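PDB 2FGG: uncharacterized protein MT2708 from Mycobacterium tuberculosis, which is of unknown function but belongs to a family that includes the related Mycobacterium tuberculosis protein Rv1738. Local coordinates for residues Asp21-Ala26 against Val40-Leu45; Leu30-Arg35 against Asn70-Leu75; Ile13-Glu18 against Ala26-Ser31. One frame throughout, in Å; residues are numbered along the deposited sequence.

Contact 1 (Asp21-Ala26 against Val40-Leu45)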
ATOM      1  N   ASP A  21      11.300 -11.635 -14.090  1.00 79.04           N
ATOM      2  CA  ASP A  21      11.883 -11.749 -12.734  1.00 79.34           C
ATOM      3  C   ASP A  21      13.067 -10.762 -12.512  1.00 79.33           C
ATOM      4  O   ASP A  21      13.372  -9.976 -13.417  1.00 79.41           O
ATOM      5  CB  ASP A  21      12.338 -13.206 -12.513  1.00 79.50           C
ATOM      6  CG  ASP A  21      11.278 -14.073 -11.820  1.00 79.99           C
ATOM      7  OD1 ASP A  21      11.364 -15.316 -11.943  1.00 80.77           O
ATOM      8  OD2 ASP A  21      10.370 -13.528 -11.147  1.00 80.20           O
ATOM      9  N   GLU A  22      13.769 -10.791 -11.361  1.00 79.15           N
ATOM     10  CA  GLU A  22      13.794 -11.880 -10.345  1.00 78.76           C
ATOM     11  C   GLU A  22      12.638 -12.133  -9.327  1.00 78.08           C
ATOM     12  O   GLU A  22      12.467 -13.299  -8.959  1.00 78.35           O
ATOM     13  CB  GLU A  22      15.172 -11.969  -9.636  1.00 79.00           C
ATOM     14  CG  GLU A  22      15.366 -11.066  -8.400  1.00 79.70           C
ATOM     15  CD  GLU A  22      16.261  -9.853  -8.655  1.00 80.55           C
ATOM     16  OE1 GLU A  22      16.154  -8.868  -7.891  1.00 80.63           O
ATOM     17  OE2 GLU A  22      17.077  -9.884  -9.606  1.00 81.15           O
ATOM     18  N   ARG A  23      11.855 -11.166  -8.823  1.00 76.92           N
ATOM     19  CA  ARG A  23      11.911  -9.688  -8.866  1.00 75.82           C
ATOM     20  C   ARG A  23      10.460  -9.257  -8.995  1.00 74.44           C
ATOM     21  O   ARG A  23      10.091  -8.552  -9.927  1.00 74.34           O
ATOM     22  CB  ARG A  23      12.731  -9.076 -10.003  1.00 76.18           C
ATOM     23  CG  ARG A  23      13.575  -7.841  -9.632  1.00 77.89           C
ATOM     24  CD  ARG A  23      13.230  -7.239  -8.257  1.00 80.65           C
ATOM     25  NE  ARG A  23      14.436  -6.743  -7.584  1.00 83.00           N
ATOM     26  CZ  ARG A  23      14.550  -6.528  -6.274  1.00 83.97           C
ATOM     27  NH1 ARG A  23      13.530  -6.760  -5.456  1.00 84.61           N
ATOM     28  NH2 ARG A  23      15.697  -6.080  -5.773  1.00 84.41           N
ATOM     29  N   THR A  24       9.636  -9.707  -8.056  1.00 72.84           N
ATOM     30  CA  THR A  24       8.204  -9.440  -8.089  1.00 71.27           C
ATOM     31  C   THR A  24       7.821  -8.142  -7.356  1.00 70.28           C
ATOM     32  O   THR A  24       8.298  -7.868  -6.257  1.00 70.10           O
ATOM     33  CB  THR A  24       7.369 -10.687  -7.645  1.00 71.22           C
ATOM     34  OG1 THR A  24       6.242 -10.284  -6.860  1.00 71.06           O
ATOM     35  CG2 THR A  24       8.216 -11.673  -6.852  1.00 71.04           C
ATOM     36  N   ARG A  25       6.969  -7.346  -7.997  1.00 69.17           N
ATOM     37  CA  ARG A  25       6.572  -6.037  -7.482  1.00 68.29           C
ATOM     38  C   ARG A  25       5.063  -5.913  -7.358  1.00 67.28           C
ATOM     39  O   ARG A  25       4.324  -6.294  -8.255  1.00 66.92           O
ATOM     40  CB  ARG A  25       7.087  -4.920  -8.392  1.00 68.65           C
ATOM     41  CG  ARG A  25       6.745  -3.512  -7.915  1.00 69.87           C
ATOM     42  CD  ARG A  25       6.178  -2.669  -9.051  1.00 72.39           C
ATOM     43  NE  ARG A  25       7.220  -2.172  -9.941  1.00 73.96           N
ATOM     44  CZ  ARG A  25       7.022  -1.802 -11.205  1.00 75.24           C
ATOM     45  NH1 ARG A  25       5.814  -1.877 -11.752  1.00 75.64           N
ATOM     46  NH2 ARG A  25       8.045  -1.369 -11.929  1.00 75.41           N
ATOM     47  N   ALA A  26       4.616  -5.365  -6.238  1.00 66.39           N
ATOM     48  CA  ALA A  26       3.206  -5.086  -6.044  1.00 65.76           C
ATOM     49  C   ALA A  26       2.948  -3.594  -5.898  1.00 65.44           C
ATOM     50  O   ALA A  26       3.740  -2.860  -5.305  1.00 65.31           O
ATOM     51  CB  ALA A  26       2.658  -5.842  -4.852  1.00 65.32           C
ATOM     52  N   VAL A  40       4.026   0.842  -2.975  1.00 62.48           N
ATOM     53  CA  VAL A  40       4.833  -0.005  -3.842  1.00 61.89           C
ATOM     54  C   VAL A  40       5.684  -0.939  -2.994  1.00 61.67           C
ATOM     55  O   VAL A  40       6.338  -0.500  -2.054  1.00 61.57           O
ATOM     56  CB  VAL A  40       5.711   0.832  -4.803  1.00 61.90           C
ATOM     57  CG1 VAL A  40       6.263  -0.042  -5.920  1.00 61.77           C
ATOM     58  CG2 VAL A  40       4.909   1.977  -5.404  1.00 61.55           C
ATOM     59  N   GLY A  41       5.645  -2.226  -3.330  1.00 61.64           N
ATOM     60  CA  GLY A  41       6.422  -3.252  -2.642  1.00 62.00           C
ATOM     61  C   GLY A  41       7.198  -4.157  -3.586  1.00 62.29           C
ATOM     62  O   GLY A  41       6.723  -4.481  -4.667  1.00 61.84           O
ATOM     63  N   LEU A  42       8.392  -4.571  -3.165  1.00 62.99           N
ATOM     64  CA  LEU A  42       9.289  -5.368  -3.997  1.00 64.10           C
ATOM     65  C   LEU A  42       9.936  -6.507  -3.230  1.00 64.74           C
ATOM     66  O   LEU A  42      10.431  -6.309  -2.128  1.00 64.67           O
ATOM     67  CB  LEU A  42      10.394  -4.482  -4.560  1.00 64.12           C
ATOM     68  CG  LEU A  42      10.041  -3.634  -5.775  1.00 64.87           C
ATOM     69  CD1 LEU A  42      10.564  -2.219  -5.605  1.00 65.65           C
ATOM     70  CD2 LEU A  42      10.595  -4.279  -7.041  1.00 65.91           C
ATOM     71  N   ALA A  43       9.916  -7.691  -3.833  1.00 65.93           N
ATOM     72  CA  ALA A  43      10.688  -8.852  -3.401  1.00 67.46           C
ATOM     73  C   ALA A  43      11.384  -9.298  -4.681  1.00 68.72           C
ATOM     74  O   ALA A  43      10.722  -9.273  -5.708  1.00 69.08           O
ATOM     75  CB  ALA A  43       9.747  -9.919  -2.912  1.00 67.30           C
ATOM     76  N   ARG A  44      12.658  -9.720  -4.725  1.00 70.58           N
ATOM     77  CA  ARG A  44      13.576 -10.253  -3.691  1.00 72.46           C
ATOM     78  C   ARG A  44      13.897 -11.669  -4.168  1.00 73.15           C
ATOM     79  O   ARG A  44      14.338 -11.838  -5.305  1.00 73.39           O
ATOM     80  CB  ARG A  44      13.050 -10.230  -2.242  1.00 72.62           C
ATOM     81  CG  ARG A  44      13.684  -9.152  -1.341  1.00 73.38           C
ATOM     82  CD  ARG A  44      13.469  -9.434   0.148  1.00 73.59           C
ATOM     83  NE  ARG A  44      14.631 -10.047   0.799  1.00 77.34           N
ATOM     84  CZ  ARG A  44      14.726 -11.330   1.161  1.00 78.91           C
ATOM     85  NH1 ARG A  44      13.721 -12.176   0.939  1.00 79.38           N
ATOM     86  NH2 ARG A  44      15.836 -11.774   1.749  1.00 79.56           N
ATOM     87  N   LEU A  45      13.681 -12.660  -3.299  1.00 74.32           N
ATOM     88  CA  LEU A  45      13.656 -14.108  -3.622  1.00 75.39           C
ATOM     89  C   LEU A  45      14.196 -14.584  -4.995  1.00 76.23           C
ATOM     90  O   LEU A  45      13.526 -14.379  -6.012  1.00 76.47           O
ATOM     91  CB  LEU A  45      12.225 -14.662  -3.428  1.00 75.32           C
ATOM     92  CG  LEU A  45      11.530 -14.808  -2.058  1.00 75.38           C
ATOM     93  CD1 LEU A  45      12.217 -15.822  -1.150  1.00 75.95           C
ATOM     94  CD2 LEU A  45      11.371 -13.486  -1.326  1.00 75.21           C
TER
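Thr-24 to Ala-26 pairs with Gly-41 to Ala-43 where the antiparallel hairpin of strands 24-32 and 35-43 has its open end; the short axes run 163° apart in direction and approach to 4.6 Å. Thr-24 and Ala-43 form one hydrogen-bonded pair, Ala-26 and Gly-41 the next, with the non-hydrogen-bonded pair Arg-25 and Leu-42 between them. Ala-43 N reaches Thr-24 O at 2.9 Å in an almost straight bond, and both bonds of the Ala-26 and Gly-41 pair measure 2.8 Å between N and O. The return bond from Thr-24 N to Ala-43 O is weak, bent to 118° at the hydrogen, as the pairing gives way to loop.

Two salt bridges lie beside the pairing. The guanidinium of Arg-25 reaches Glu-18 on strand 14-19. Within the loop, Arg-23 NE forms another with Glu-22 OE1 of the same segment, but several cis peptide bonds and strained torsions make the loop geometry doubtful.

Apolar contact divides by face. Thr-24, Ala-26 and Ala-43 share one, where Ala-26 meets Ala-60 of helix 54-83. On the other, the side chains of Arg-25 and Leu-42 run side by side. Arg-25 turns CG away from its own backbone N (chi1 -179°), which sets CG beside Val-40 CG1, while its CB lies 3.8 Å from Leu-42 CD2.

Contact 2 (Leu30-Arg35 against Asn70-Leu75); sequences LSWAGR and NQLFAL
The tight turn of the hairpin formed by strands 24-32 and 35-43 meets the long helix 54-83 here, Trp-32 and Arg-35 both resting against Leu-75. The turn is type I' from Trp-32 to Arg-35, closed by backbone hydrogen bonds in both directions between these two residues. Strand 30-32 and helix 70-75 point nearly the same way, 8° apart, with axes 12.1 Å from each other, so the spacing is bridged by side chains alone.

Leu-75 does most of the bridging: CD2 touches both Trp-32 and Arg-35, and CD1 touches Arg-35. The CD2 methyl comes to the edge of the Trp-32 indole, in the plane of the ring, at 3.7 Å from CD1 of Trp-32. The same methyl also lies over the centre of the Arg-35 guanidinium, 4.1 Å above its plane, while Leu-75 CD1 approaches Arg-35 NH1 to 3.4 Å. The arginine and the leucine come from opposite directions. Arg-35 reaches this position because its CG stands between the backbone N and the carbonyl carbon (chi1 76°) and its chain bends at chi3.

Leu-72, one helical turn earlier, takes a different side of the indole: its CD2 sits over one ring face, 4.1 Å from Trp-32 CD1. Its second methyl, CD1, lies 4.0 Å from Leu-30 CD2, where the two side chains cross at about a right angle. Met-37 of strand 35-43 adds to this patch by touching both Trp-32 and Leu-72.

The contact grades from buried Leu-30 out to exposed Trp-32 and Arg-35, toward the turn. This is helix-on-sheet packing, in which leucines one turn apart on a helix pack on one face of an antiparallel hairpin near its turn.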
ATOM      1  N   LEU A  30      -5.016   3.280  -3.794  1.00 64.82           N
ATOM      2  CA  LEU A  30      -6.198   3.758  -3.086  1.00 64.42           C
ATOM      3  C   LEU A  30      -6.528   5.188  -3.529  1.00 64.63           C
ATOM      4  O   LEU A  30      -5.647   6.051  -3.573  1.00 64.81           O
ATOM      5  CB  LEU A  30      -5.965   3.697  -1.568  1.00 64.24           C
ATOM      6  CG  LEU A  30      -6.961   4.366  -0.609  1.00 63.80           C
ATOM      7  CD1 LEU A  30      -8.350   3.734  -0.677  1.00 62.25           C
ATOM      8  CD2 LEU A  30      -6.430   4.327   0.808  1.00 63.60           C
ATOM      9  N   SER A  31      -7.789   5.430  -3.878  1.00 64.66           N
ATOM     10  CA  SER A  31      -8.270   6.784  -4.121  1.00 64.75           C
ATOM     11  C   SER A  31      -8.739   7.364  -2.804  1.00 64.80           C
ATOM     12  O   SER A  31      -9.680   6.851  -2.197  1.00 64.62           O
ATOM     13  CB  SER A  31      -9.414   6.786  -5.130  1.00 64.82           C
ATOM     14  OG  SER A  31      -8.927   6.645  -6.449  1.00 65.56           O
ATOM     15  N   TRP A  32      -8.075   8.425  -2.356  1.00 65.22           N
ATOM     16  CA  TRP A  32      -8.356   8.996  -1.034  1.00 65.80           C
ATOM     17  C   TRP A  32      -8.166  10.509  -0.964  1.00 66.39           C
ATOM     18  O   TRP A  32      -7.138  11.036  -1.389  1.00 66.50           O
ATOM     19  CB  TRP A  32      -7.520   8.307   0.055  1.00 65.41           C
ATOM     20  CG  TRP A  32      -7.920   8.720   1.433  1.00 64.91           C
ATOM     21  CD1 TRP A  32      -7.260   9.588   2.252  1.00 64.63           C
ATOM     22  CD2 TRP A  32      -9.092   8.308   2.142  1.00 64.84           C
ATOM     23  NE1 TRP A  32      -7.943   9.734   3.433  1.00 64.49           N
ATOM     24  CE2 TRP A  32      -9.073   8.962   3.392  1.00 64.68           C
ATOM     25  CE3 TRP A  32     -10.159   7.449   1.842  1.00 64.53           C
ATOM     26  CZ2 TRP A  32     -10.082   8.782   4.349  1.00 64.78           C
ATOM     27  CZ3 TRP A  32     -11.164   7.275   2.792  1.00 64.62           C
ATOM     28  CH2 TRP A  32     -11.114   7.937   4.029  1.00 64.81           C
ATOM     29  N   ALA A  33      -9.172  11.190  -0.414  1.00 67.13           N
ATOM     30  CA  ALA A  33      -9.170  12.639  -0.259  1.00 67.71           C
ATOM     31  C   ALA A  33      -8.774  13.327  -1.559  1.00 68.34           C
ATOM     32  O   ALA A  33      -7.973  14.262  -1.561  1.00 68.65           O
ATOM     33  CB  ALA A  33      -8.249  13.055   0.887  1.00 67.66           C
ATOM     34  N   GLY A  34      -9.329  12.847  -2.667  1.00 68.92           N
ATOM     35  CA  GLY A  34      -9.052  13.426  -3.980  1.00 69.75           C
ATOM     36  C   GLY A  34      -7.650  13.197  -4.528  1.00 70.12           C
ATOM     37  O   GLY A  34      -7.208  13.912  -5.432  1.00 70.14           O
ATOM     38  N   ARG A  35      -6.953  12.202  -3.990  1.00 70.47           N
ATOM     39  CA  ARG A  35      -5.642  11.837  -4.509  1.00 71.11           C
ATOM     40  C   ARG A  35      -5.513  10.329  -4.747  1.00 70.86           C
ATOM     41  O   ARG A  35      -6.171   9.520  -4.091  1.00 70.70           O
ATOM     42  CB  ARG A  35      -4.518  12.385  -3.611  1.00 71.01           C
ATOM     43  CG  ARG A  35      -4.307  11.633  -2.306  1.00 72.23           C
ATOM     44  CD  ARG A  35      -3.536  12.452  -1.274  1.00 72.33           C
ATOM     45  NE  ARG A  35      -4.416  13.393  -0.582  1.00 74.99           N
ATOM     46  CZ  ARG A  35      -4.012  14.291   0.313  1.00 75.67           C
ATOM     47  NH1 ARG A  35      -2.724  14.374   0.639  1.00 76.24           N
ATOM     48  NH2 ARG A  35      -4.899  15.109   0.879  1.00 74.87           N
ATOM     49  N   ASN A  70       1.944   3.654   5.693  1.00 60.96           N
ATOM     50  CA  ASN A  70       2.851   4.726   6.100  1.00 61.11           C
ATOM     51  C   ASN A  70       2.491   6.063   5.472  1.00 60.77           C
ATOM     52  O   ASN A  70       2.612   7.107   6.104  1.00 61.24           O
ATOM     53  CB  ASN A  70       4.299   4.386   5.770  1.00 61.38           C
ATOM     54  CG  ASN A  70       4.829   3.206   6.573  1.00 64.45           C
ATOM     55  OD1 ASN A  70       4.395   2.936   7.705  1.00 67.10           O
ATOM     56  ND2 ASN A  70       5.778   2.487   5.983  1.00 66.86           N
ATOM     57  N   GLN A  71       2.052   6.033   4.224  1.00 60.21           N
ATOM     58  CA  GLN A  71       1.585   7.241   3.566  1.00 59.65           C
ATOM     59  C   GLN A  71       0.318   7.759   4.241  1.00 59.36           C
ATOM     60  O   GLN A  71       0.138   8.966   4.384  1.00 60.20           O
ATOM     61  CB  GLN A  71       1.329   6.976   2.089  1.00 59.51           C
ATOM     62  CG  GLN A  71       2.589   6.840   1.268  1.00 59.08           C
ATOM     63  CD  GLN A  71       2.286   6.371  -0.117  1.00 59.29           C
ATOM     64  OE1 GLN A  71       1.490   6.975  -0.823  1.00 60.88           O
ATOM     65  NE2 GLN A  71       2.913   5.288  -0.520  1.00 59.51           N
ATOM     66  N   LEU A  72      -0.545   6.843   4.670  1.00 58.14           N
ATOM     67  CA  LEU A  72      -1.773   7.216   5.346  1.00 57.21           C
ATOM     68  C   LEU A  72      -1.523   7.732   6.769  1.00 56.96           C
ATOM     69  O   LEU A  72      -2.283   8.575   7.270  1.00 56.88           O
ATOM     70  CB  LEU A  72      -2.757   6.046   5.342  1.00 56.93           C
ATOM     71  CG  LEU A  72      -3.480   5.787   4.020  1.00 55.55           C
ATOM     72  CD1 LEU A  72      -4.091   4.408   4.009  1.00 53.74           C
ATOM     73  CD2 LEU A  72      -4.542   6.854   3.775  1.00 54.29           C
ATOM     74  N   PHE A  73      -0.460   7.234   7.405  1.00 56.19           N
ATOM     75  CA  PHE A  73      -0.033   7.737   8.710  1.00 55.43           C
ATOM     76  C   PHE A  73       0.538   9.146   8.567  1.00 54.91           C
ATOM     77  O   PHE A  73       0.274  10.021   9.386  1.00 55.11           O
ATOM     78  CB  PHE A  73       0.998   6.812   9.366  1.00 55.43           C
ATOM     79  CG  PHE A  73       0.413   5.550   9.963  1.00 55.55           C
ATOM     80  CD1 PHE A  73      -0.604   5.607  10.904  1.00 54.95           C
ATOM     81  CD2 PHE A  73       0.916   4.300   9.605  1.00 54.83           C
ATOM     82  CE1 PHE A  73      -1.137   4.436  11.454  1.00 54.93           C
ATOM     83  CE2 PHE A  73       0.401   3.136  10.153  1.00 53.05           C
ATOM     84  CZ  PHE A  73      -0.630   3.203  11.074  1.00 54.50           C
ATOM     85  N   ALA A  74       1.306   9.367   7.515  1.00 54.30           N
ATOM     86  CA  ALA A  74       1.825  10.699   7.224  1.00 53.96           C
ATOM     87  C   ALA A  74       0.698  11.690   6.926  1.00 53.54           C
ATOM     88  O   ALA A  74       0.787  12.863   7.275  1.00 54.01           O
ATOM     89  CB  ALA A  74       2.805  10.644   6.075  1.00 53.33           C
ATOM     90  N   LEU A  75      -0.366  11.213   6.294  1.00 53.38           N
ATOM     91  CA  LEU A  75      -1.498  12.070   5.958  1.00 52.79           C
ATOM     92  C   LEU A  75      -2.302  12.420   7.205  1.00 52.50           C
ATOM     93  O   LEU A  75      -2.768  13.552   7.358  1.00 52.62           O
ATOM     94  CB  LEU A  75      -2.384  11.403   4.910  1.00 52.68           C
ATOM     95  CG  LEU A  75      -3.580  12.201   4.380  1.00 53.05           C
ATOM     96  CD1 LEU A  75      -3.186  13.615   3.950  1.00 52.39           C
ATOM     97  CD2 LEU A  75      -4.220  11.458   3.236  1.00 53.01           C
TER

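Contact 3 (Ile13-Glu18 against Ala26-Ser31); sequences IDVLIE and AKARLS
Ile-13 lays its CG2 methyl against Ala-28 CB at 3.8 Å and turns its other branch to Leu-30, with CG1 of Ile-13 4.1 Å from CD1 of Leu-30. The torsion explains this division: CG2 is anti to the backbone N and CG1 anti to the carbonyl carbon (chi1 -67°), which points one branch at Ala-28 and the other at Leu-30, two residues on along strand 24-32. Val-15 and Ile-17 contribute looser apolar contacts to Ala-28 and Ala-26 on the same face, and there Ile-17 also touches Ile-61 of helix 54-83, as Ala-28 touches Leu-65.

Backbone pairing makes this a regular antiparallel hairpin. Two hydrogen-bonded pairs, Asp-14 with Arg-29 and Leu-16 with Lys-27, frame the non-hydrogen-bonded pair Val-15 and Ala-28. Leu-16 N to Lys-27 O and the reciprocal Lys-27 N to Leu-16 O are both 2.9 Å, each donor lying in the carbonyl plane. The Asp-14 pair is less even: Arg-29 N approaches Asp-14 O from above the carbonyl plane, 39° out of it, although the N-H itself points almost straight at the oxygen.

On the opposite face the same two residues meet through their charged groups. Asp-14 OD2 and Arg-29 NH2 form a salt bridge at 3.5 Å, with carboxylate and guanidinium planes turned 71° apart; Asp-14 CB lies at the edge of the guanidinium, in its plane. Arg-29 extends as far as chi2 and then bends at chi3, which brings NH2 over to the aspartate.

The chemistry thus divides by face, aliphatic toward the helix and mixed on the other, where Leu-16 sits among Asp-14, Lys-27 and Arg-29; the length of the salt bridge and the exposure of both its residues imply a modest, probably solvent-weakened attraction beside the firmer backbone bonds.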
ATOM      1  N   ILE A  13      -9.096  -1.212  -2.514  1.00 68.02           N
ATOM      2  CA  ILE A  13      -7.708  -1.014  -2.846  1.00 67.39           C
ATOM      3  C   ILE A  13      -7.416  -1.995  -3.972  1.00 67.43           C
ATOM      4  O   ILE A  13      -7.651  -3.193  -3.830  1.00 67.34           O
ATOM      5  CB  ILE A  13      -6.806  -1.248  -1.618  1.00 67.13           C
ATOM      6  CG1 ILE A  13      -7.068  -0.165  -0.570  1.00 66.29           C
ATOM      7  CG2 ILE A  13      -5.334  -1.237  -2.003  1.00 66.75           C
ATOM      8  CD1 ILE A  13      -6.693  -0.572   0.813  1.00 64.26           C
ATOM      9  N   ASP A  14      -6.942  -1.467  -5.097  1.00 67.21           N
ATOM     10  CA  ASP A  14      -6.656  -2.257  -6.288  1.00 67.28           C
ATOM     11  C   ASP A  14      -5.189  -2.685  -6.291  1.00 67.21           C
ATOM     12  O   ASP A  14      -4.303  -1.850  -6.465  1.00 67.36           O
ATOM     13  CB  ASP A  14      -6.964  -1.436  -7.544  1.00 67.19           C
ATOM     14  CG  ASP A  14      -8.456  -1.124  -7.705  1.00 67.93           C
ATOM     15  OD1 ASP A  14      -9.301  -2.024  -7.509  1.00 68.21           O
ATOM     16  OD2 ASP A  14      -8.787   0.027  -8.057  1.00 68.99           O
ATOM     17  N   VAL A  15      -4.938  -3.981  -6.109  1.00 67.14           N
ATOM     18  CA  VAL A  15      -3.566  -4.511  -6.055  1.00 66.83           C
ATOM     19  C   VAL A  15      -3.163  -5.155  -7.374  1.00 66.82           C
ATOM     20  O   VAL A  15      -3.896  -5.975  -7.911  1.00 66.53           O
ATOM     21  CB  VAL A  15      -3.372  -5.556  -4.919  1.00 66.88           C
ATOM     22  CG1 VAL A  15      -1.901  -5.950  -4.797  1.00 66.71           C
ATOM     23  CG2 VAL A  15      -3.878  -5.021  -3.601  1.00 65.96           C
ATOM     24  N   LEU A  16      -1.996  -4.766  -7.881  1.00 67.02           N
ATOM     25  CA  LEU A  16      -1.383  -5.396  -9.042  1.00 67.10           C
ATOM     26  C   LEU A  16      -0.074  -6.052  -8.619  1.00 67.60           C
ATOM     27  O   LEU A  16       0.740  -5.424  -7.957  1.00 67.53           O
ATOM     28  CB  LEU A  16      -1.127  -4.351 -10.132  1.00 66.86           C
ATOM     29  CG  LEU A  16      -0.270  -4.700 -11.356  1.00 66.77           C
ATOM     30  CD1 LEU A  16      -0.981  -5.664 -12.298  1.00 66.07           C
ATOM     31  CD2 LEU A  16       0.129  -3.442 -12.100  1.00 66.80           C
ATOM     32  N   ILE A  17       0.111  -7.319  -8.985  1.00 68.45           N
ATOM     33  CA  ILE A  17       1.380  -8.024  -8.760  1.00 69.26           C
ATOM     34  C   ILE A  17       2.018  -8.392 -10.094  1.00 69.88           C
ATOM     35  O   ILE A  17       1.448  -9.167 -10.855  1.00 69.96           O
ATOM     36  CB  ILE A  17       1.208  -9.326  -7.932  1.00 69.20           C
ATOM     37  CG1 ILE A  17       0.413  -9.079  -6.650  1.00 69.12           C
ATOM     38  CG2 ILE A  17       2.565  -9.947  -7.605  1.00 69.28           C
ATOM     39  CD1 ILE A  17      -1.043  -9.472  -6.756  1.00 69.39           C
ATOM     40  N   GLU A  18       3.194  -7.837 -10.372  1.00 70.87           N
ATOM     41  CA  GLU A  18       3.937  -8.170 -11.587  1.00 71.99           C
ATOM     42  C   GLU A  18       5.220  -8.885 -11.216  1.00 72.84           C
ATOM     43  O   GLU A  18       5.973  -8.412 -10.367  1.00 72.85           O
ATOM     44  CB  GLU A  18       4.304  -6.920 -12.383  1.00 71.96           C
ATOM     45  CG  GLU A  18       3.185  -5.948 -12.655  1.00 72.27           C
ATOM     46  CD  GLU A  18       3.691  -4.706 -13.359  1.00 72.85           C
ATOM     47  OE1 GLU A  18       4.012  -3.717 -12.662  1.00 72.75           O
ATOM     48  OE2 GLU A  18       3.792  -4.729 -14.607  1.00 72.84           O
ATOM     49  N   ALA A  26       4.616  -5.365  -6.238  1.00 66.39           N
ATOM     50  CA  ALA A  26       3.206  -5.086  -6.044  1.00 65.76           C
ATOM     51  C   ALA A  26       2.948  -3.594  -5.898  1.00 65.44           C
ATOM     52  O   ALA A  26       3.740  -2.860  -5.305  1.00 65.31           O
ATOM     53  CB  ALA A  26       2.658  -5.842  -4.852  1.00 65.32           C
ATOM     54  N   LYS A  27       1.835  -3.164  -6.478  1.00 65.17           N
ATOM     55  CA  LYS A  27       1.330  -1.819  -6.326  1.00 64.96           C
ATOM     56  C   LYS A  27      -0.070  -1.910  -5.727  1.00 65.08           C
ATOM     57  O   LYS A  27      -0.905  -2.662  -6.232  1.00 65.16           O
ATOM     58  CB  LYS A  27       1.309  -1.111  -7.677  1.00 64.71           C
ATOM     59  CG  LYS A  27       2.696  -0.717  -8.166  1.00 64.69           C
ATOM     60  CD  LYS A  27       2.673  -0.177  -9.580  1.00 63.47           C
ATOM     61  CE  LYS A  27       4.006   0.430  -9.925  1.00 63.36           C
ATOM     62  NZ  LYS A  27       3.878   1.350 -11.080  1.00 64.13           N
ATOM     63  N   ALA A  28      -0.298  -1.183  -4.628  1.00 65.10           N
ATOM     64  CA  ALA A  28      -1.621  -1.076  -3.995  1.00 65.10           C
ATOM     65  C   ALA A  28      -2.152   0.355  -4.115  1.00 65.34           C
ATOM     66  O   ALA A  28      -1.645   1.269  -3.467  1.00 65.55           O
ATOM     67  CB  ALA A  28      -1.557  -1.503  -2.546  1.00 65.19           C
ATOM     68  N   ARG A  29      -3.173   0.537  -4.952  1.00 65.41           N
ATOM     69  CA  ARG A  29      -3.720   1.857  -5.255  1.00 65.62           C
ATOM     70  C   ARG A  29      -4.998   2.146  -4.481  1.00 65.04           C
ATOM     71  O   ARG A  29      -5.936   1.367  -4.513  1.00 65.10           O
ATOM     72  CB  ARG A  29      -3.970   2.004  -6.763  1.00 65.43           C
ATOM     73  CG  ARG A  29      -4.621   3.336  -7.161  1.00 66.64           C
ATOM     74  CD  ARG A  29      -4.976   3.415  -8.641  1.00 67.06           C
ATOM     75  NE  ARG A  29      -5.640   2.202  -9.120  1.00 70.62           N
ATOM     76  CZ  ARG A  29      -5.994   1.975 -10.385  1.00 71.33           C
ATOM     77  NH1 ARG A  29      -5.763   2.886 -11.328  1.00 71.85           N
ATOM     78  NH2 ARG A  29      -6.587   0.832 -10.706  1.00 71.72           N
ATOM     79  N   LEU A  30      -5.016   3.280  -3.794  1.00 64.82           N
ATOM     80  CA  LEU A  30      -6.198   3.758  -3.086  1.00 64.42           C
ATOM     81  C   LEU A  30      -6.528   5.188  -3.529  1.00 64.63           C
ATOM     82  O   LEU A  30      -5.647   6.051  -3.573  1.00 64.81           O
ATOM     83  CB  LEU A  30      -5.965   3.697  -1.568  1.00 64.24           C
ATOM     84  CG  LEU A  30      -6.961   4.366  -0.609  1.00 63.80           C
ATOM     85  CD1 LEU A  30      -8.350   3.734  -0.677  1.00 62.25           C
ATOM     86  CD2 LEU A  30      -6.430   4.327   0.808  1.00 63.60           C
ATOM     87  N   SER A  31      -7.789   5.430  -3.878  1.00 64.66           N
ATOM     88  CA  SER A  31      -8.270   6.784  -4.121  1.00 64.75           C
ATOM     89  C   SER A  31      -8.739   7.364  -2.804  1.00 64.80           C
ATOM     90  O   SER A  31      -9.680   6.851  -2.197  1.00 64.62           O
ATOM     91  CB  SER A  31      -9.414   6.786  -5.130  1.00 64.82           C
ATOM     92  OG  SER A  31      -8.927   6.645  -6.449  1.00 65.56           O
TER

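How the contacts relate
Strand 24-32 is common to all three contacts and is the central strand of a three-stranded antiparallel sheet. Contact 3 pairs one of its edges with strand 14-19, while contact 1 pairs the other with strand 35-43; their centres lie about 13 Å apart. They share Ala-26, and the bridge between Arg-25 NH1 and Glu-18 OE1, 2.7 Å long, ties one to the other. Contact 2 lies at the turn end, its centre about 23 Å from that of contact 1 and about 14 Å from that of contact 3, with which it shares Leu-30 and Ser-31. It adds helix 54-83, which also touches residues of the other two.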